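Local coordinates for glycoside hydrolase family 16 protein (Akkermansia muciniphila, PDB 6T2N), which probably hydrolyses internal beta-galactosidic linkages in mucin O-glycans, acting as an endo-beta-galactosidase at the start of mucin breakdown in the human gut, at residues E179-E184 with T196-P201. Sequence-based numbering, arbitrary orientation.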
ATOM      1  N   GLU A 179       6.261  -5.601  -5.424  1.00 50.17           N
ATOM      2  CA  GLU A 179       5.083  -5.122  -4.698  1.00 49.95           C
ATOM      3  C   GLU A 179       4.981  -5.862  -3.366  1.00 50.05           C
ATOM      4  O   GLU A 179       4.881  -7.098  -3.358  1.00 52.86           O
ATOM      5  CB  GLU A 179       3.811  -5.331  -5.513  1.00 49.82           C
ATOM      6  CG  GLU A 179       2.679  -4.390  -5.035  1.00 53.08           C
ATOM      7  CD  GLU A 179       1.274  -4.727  -5.528  1.00 51.67           C
ATOM      8  OE1 GLU A 179       1.073  -4.852  -6.781  1.00 50.88           O
ATOM      9  OE2 GLU A 179       0.423  -4.959  -4.662  1.00 45.91           O
ATOM     10  N   ILE A 180       4.909  -5.092  -2.285  1.00 53.35           N
ATOM     11  CA  ILE A 180       4.767  -5.556  -0.871  1.00 52.68           C
ATOM     12  C   ILE A 180       3.430  -5.024  -0.348  1.00 51.82           C
ATOM     13  O   ILE A 180       3.329  -3.819  -0.141  1.00 55.65           O
ATOM     14  CB  ILE A 180       5.946  -5.027  -0.040  1.00 52.88           C
ATOM     15  CG1 ILE A 180       7.279  -5.313  -0.728  1.00 53.59           C
ATOM     16  CG2 ILE A 180       5.915  -5.551   1.381  1.00 52.65           C
ATOM     17  CD1 ILE A 180       8.385  -4.482  -0.169  1.00 57.38           C
ATOM     18  N   ASP A 181       2.464  -5.918  -0.207  1.00 50.32           N
ATOM     19  CA  ASP A 181       1.096  -5.691   0.286  1.00 51.05           C
ATOM     20  C   ASP A 181       1.047  -5.993   1.787  1.00 54.12           C
ATOM     21  O   ASP A 181       0.824  -7.195   2.132  1.00 54.42           O
ATOM     22  CB  ASP A 181       0.171  -6.641  -0.484  1.00 52.55           C
ATOM     23  CG  ASP A 181       0.243  -6.457  -2.014  1.00 52.37           C
ATOM     24  OD1 ASP A 181       0.854  -5.447  -2.434  1.00 48.67           O
ATOM     25  OD2 ASP A 181      -0.407  -7.259  -2.736  1.00 55.96           O
ATOM     26  N   MET A 182       1.264  -4.993   2.657  1.00 55.56           N
ATOM     27  CA  MET A 182       1.233  -5.250   4.131  1.00 60.15           C
ATOM     28  C   MET A 182      -0.218  -5.622   4.514  1.00 61.86           C
ATOM     29  O   MET A 182      -0.416  -6.643   5.262  1.00 60.59           O
ATOM     30  CB  MET A 182       1.785  -4.084   4.969  1.00 58.31           C
ATOM     31  CG  MET A 182       3.110  -3.539   4.464  1.00 55.70           C
ATOM     32  SD  MET A 182       3.809  -2.093   5.375  1.00 58.02           S
ATOM     33  CE  MET A 182       3.299  -2.433   7.072  1.00 57.30           C
ATOM     34  N   LEU A 183      -1.202  -4.900   3.951  1.00 60.73           N
ATOM     35  CA  LEU A 183      -2.642  -5.200   4.166  1.00 61.23           C
ATOM     36  C   LEU A 183      -3.434  -5.112   2.866  1.00 55.43           C
ATOM     37  O   LEU A 183      -3.341  -4.079   2.180  1.00 48.49           O
ATOM     38  CB  LEU A 183      -3.236  -4.219   5.180  1.00 66.00           C
ATOM     39  CG  LEU A 183      -4.764  -4.114   5.169  1.00 67.33           C
ATOM     40  CD1 LEU A 183      -5.389  -5.398   5.694  1.00 69.05           C
ATOM     41  CD2 LEU A 183      -5.222  -2.920   5.982  1.00 66.77           C
ATOM     42  N   GLU A 184      -4.246  -6.139   2.634  1.00 53.95           N
ATOM     43  CA  GLU A 184      -5.418  -6.089   1.744  1.00 55.38           C
ATOM     44  C   GLU A 184      -6.539  -6.883   2.397  1.00 56.72           C
ATOM     45  O   GLU A 184      -6.253  -7.952   2.976  1.00 55.60           O
ATOM     46  CB  GLU A 184      -5.038  -6.653   0.393  1.00 56.49           C
ATOM     47  CG  GLU A 184      -4.154  -5.730  -0.399  1.00 59.29           C
ATOM     48  CD  GLU A 184      -3.682  -6.405  -1.658  1.00 66.33           C
ATOM     49  OE1 GLU A 184      -3.088  -7.550  -1.575  1.00 77.15           O
ATOM     50  OE2 GLU A 184      -3.972  -5.845  -2.702  1.00 75.78           O
ATOM     51  N   THR A 196       1.214 -10.091   1.021  1.00 51.86           N
ATOM     52  CA  THR A 196       1.382 -10.640  -0.350  1.00 52.23           C
ATOM     53  C   THR A 196       2.550  -9.903  -1.006  1.00 51.68           C
ATOM     54  O   THR A 196       2.665  -8.700  -0.813  1.00 49.60           O
ATOM     55  CB  THR A 196       0.038 -10.671  -1.108  1.00 52.85           C
ATOM     56  OG1 THR A 196      -0.910 -11.562  -0.502  1.00 57.54           O
ATOM     57  CG2 THR A 196       0.142 -11.198  -2.518  1.00 53.55           C
ATOM     58  N   PHE A 197       3.459 -10.670  -1.628  1.00 54.00           N
ATOM     59  CA  PHE A 197       4.612 -10.171  -2.417  1.00 52.20           C
ATOM     60  C   PHE A 197       4.397 -10.544  -3.884  1.00 52.32           C
ATOM     61  O   PHE A 197       3.802 -11.609  -4.156  1.00 53.45           O
ATOM     62  CB  PHE A 197       5.889 -10.771  -1.861  1.00 51.95           C
ATOM     63  CG  PHE A 197       6.088 -10.362  -0.401  1.00 52.55           C
ATOM     64  CD1 PHE A 197       6.760  -9.253  -0.082  1.00 50.96           C
ATOM     65  CD2 PHE A 197       5.743 -11.286   0.611  1.00 56.88           C
ATOM     66  CE1 PHE A 197       7.115  -9.061   1.231  1.00 52.41           C
ATOM     67  CE2 PHE A 197       6.109 -11.093   1.926  1.00 57.77           C
ATOM     68  CZ  PHE A 197       6.803  -9.983   2.230  1.00 54.79           C
ATOM     69  N   HIS A 198       4.749  -9.639  -4.785  1.00 50.00           N
ATOM     70  CA  HIS A 198       4.448  -9.784  -6.229  1.00 49.59           C
ATOM     71  C   HIS A 198       5.761  -9.449  -6.865  1.00 49.34           C
ATOM     72  O   HIS A 198       6.424  -8.501  -6.361  1.00 48.63           O
ATOM     73  CB  HIS A 198       3.386  -8.806  -6.790  1.00 53.52           C
ATOM     74  CG  HIS A 198       2.009  -8.901  -6.226  1.00 54.31           C
ATOM     75  ND1 HIS A 198       1.054  -9.736  -6.763  1.00 55.56           N
ATOM     76  CD2 HIS A 198       1.435  -8.286  -5.173  1.00 53.64           C
ATOM     77  CE1 HIS A 198      -0.050  -9.637  -6.075  1.00 53.87           C
ATOM     78  NE2 HIS A 198       0.162  -8.759  -5.085  1.00 53.79           N
ATOM     79  N   LEU A 199       6.087 -10.207  -7.901  1.00 52.30           N
ATOM     80  CA  LEU A 199       7.437 -10.302  -8.526  1.00 53.18           C
ATOM     81  C   LEU A 199       7.389 -11.344  -9.624  1.00 54.04           C
ATOM     82  O   LEU A 199       6.471 -12.215  -9.619  1.00 54.70           O
ATOM     83  CB  LEU A 199       8.527 -10.672  -7.517  1.00 53.90           C
ATOM     84  CG  LEU A 199       8.645 -12.114  -7.039  1.00 55.83           C
ATOM     85  CD1 LEU A 199      10.029 -12.224  -6.453  1.00 62.08           C
ATOM     86  CD2 LEU A 199       7.640 -12.523  -5.970  1.00 52.63           C
ATOM     87  N   SER A 200       8.290 -11.231 -10.572  1.00 55.53           N
ATOM     88  CA  SER A 200       8.270 -12.177 -11.694  1.00 60.75           C
ATOM     89  C   SER A 200       9.118 -13.376 -11.295  1.00 59.59           C
ATOM     90  O   SER A 200       9.906 -13.308 -10.356  1.00 56.12           O
ATOM     91  CB  SER A 200       8.695 -11.542 -12.953  1.00 64.86           C
ATOM     92  OG  SER A 200      10.087 -11.675 -13.099  1.00 73.20           O
ATOM     93  N   PRO A 201       8.876 -14.538 -11.923  1.00 59.87           N
ATOM     94  CA  PRO A 201       9.506 -15.765 -11.468  1.00 62.18           C
ATOM     95  C   PRO A 201      11.024 -15.655 -11.681  1.00 65.61           C
ATOM     96  O   PRO A 201      11.737 -15.990 -10.803  1.00 71.05           O
ATOM     97  CB  PRO A 201       8.785 -16.867 -12.248  1.00 61.56           C
ATOM     98  CG  PRO A 201       8.089 -16.182 -13.419  1.00 61.06           C
ATOM     99  CD  PRO A 201       7.957 -14.725 -13.057  1.00 60.54           C
TER
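The sequence Glu179-Ile180-Asp181-Met182-Leu183-Glu184 fits the ExDxxE active-site motif of bulged family 16 glycoside hydrolases, whose beta-jelly-roll fold carries it on the concave sheet; in relatives the first glutamate is the nucleophile and the last the acid/base, so the same roles are likely here. Strand 179-181 runs antiparallel to strand 196-198, Asp181 N giving a nearly straight bond to Thr196 O (2.9 Å, 165°) and His198 N a more bent one to Glu179 O. Ile180 and Phe197 point into the sandwich, where apolar side chains belong: Ile180 CG2 lies 3.7 Å from Phe197 CE1, with Met229 and Leu238 of the facing sheet nearby. On the other face stand the polar groups. Glu179, extended with CG anti to its N (chi1 -159°), runs alongside His198, its OE2 3.5 Å from His198 CD2, while Trp174 NE1 binds its OE1. At Met182 and Leu183, which together face Ile164, a classic beta bulge brings Glu184 round to this polar face. Histidine suits its place by offering a nitrogen on each side: ND1 pairs with Asp208, and NE2 reaches Asp181 OD2 at 2.8 Å, the oxygen lying in the ring plane but the nitrogen 34° out of the carboxylate plane, on the syn side.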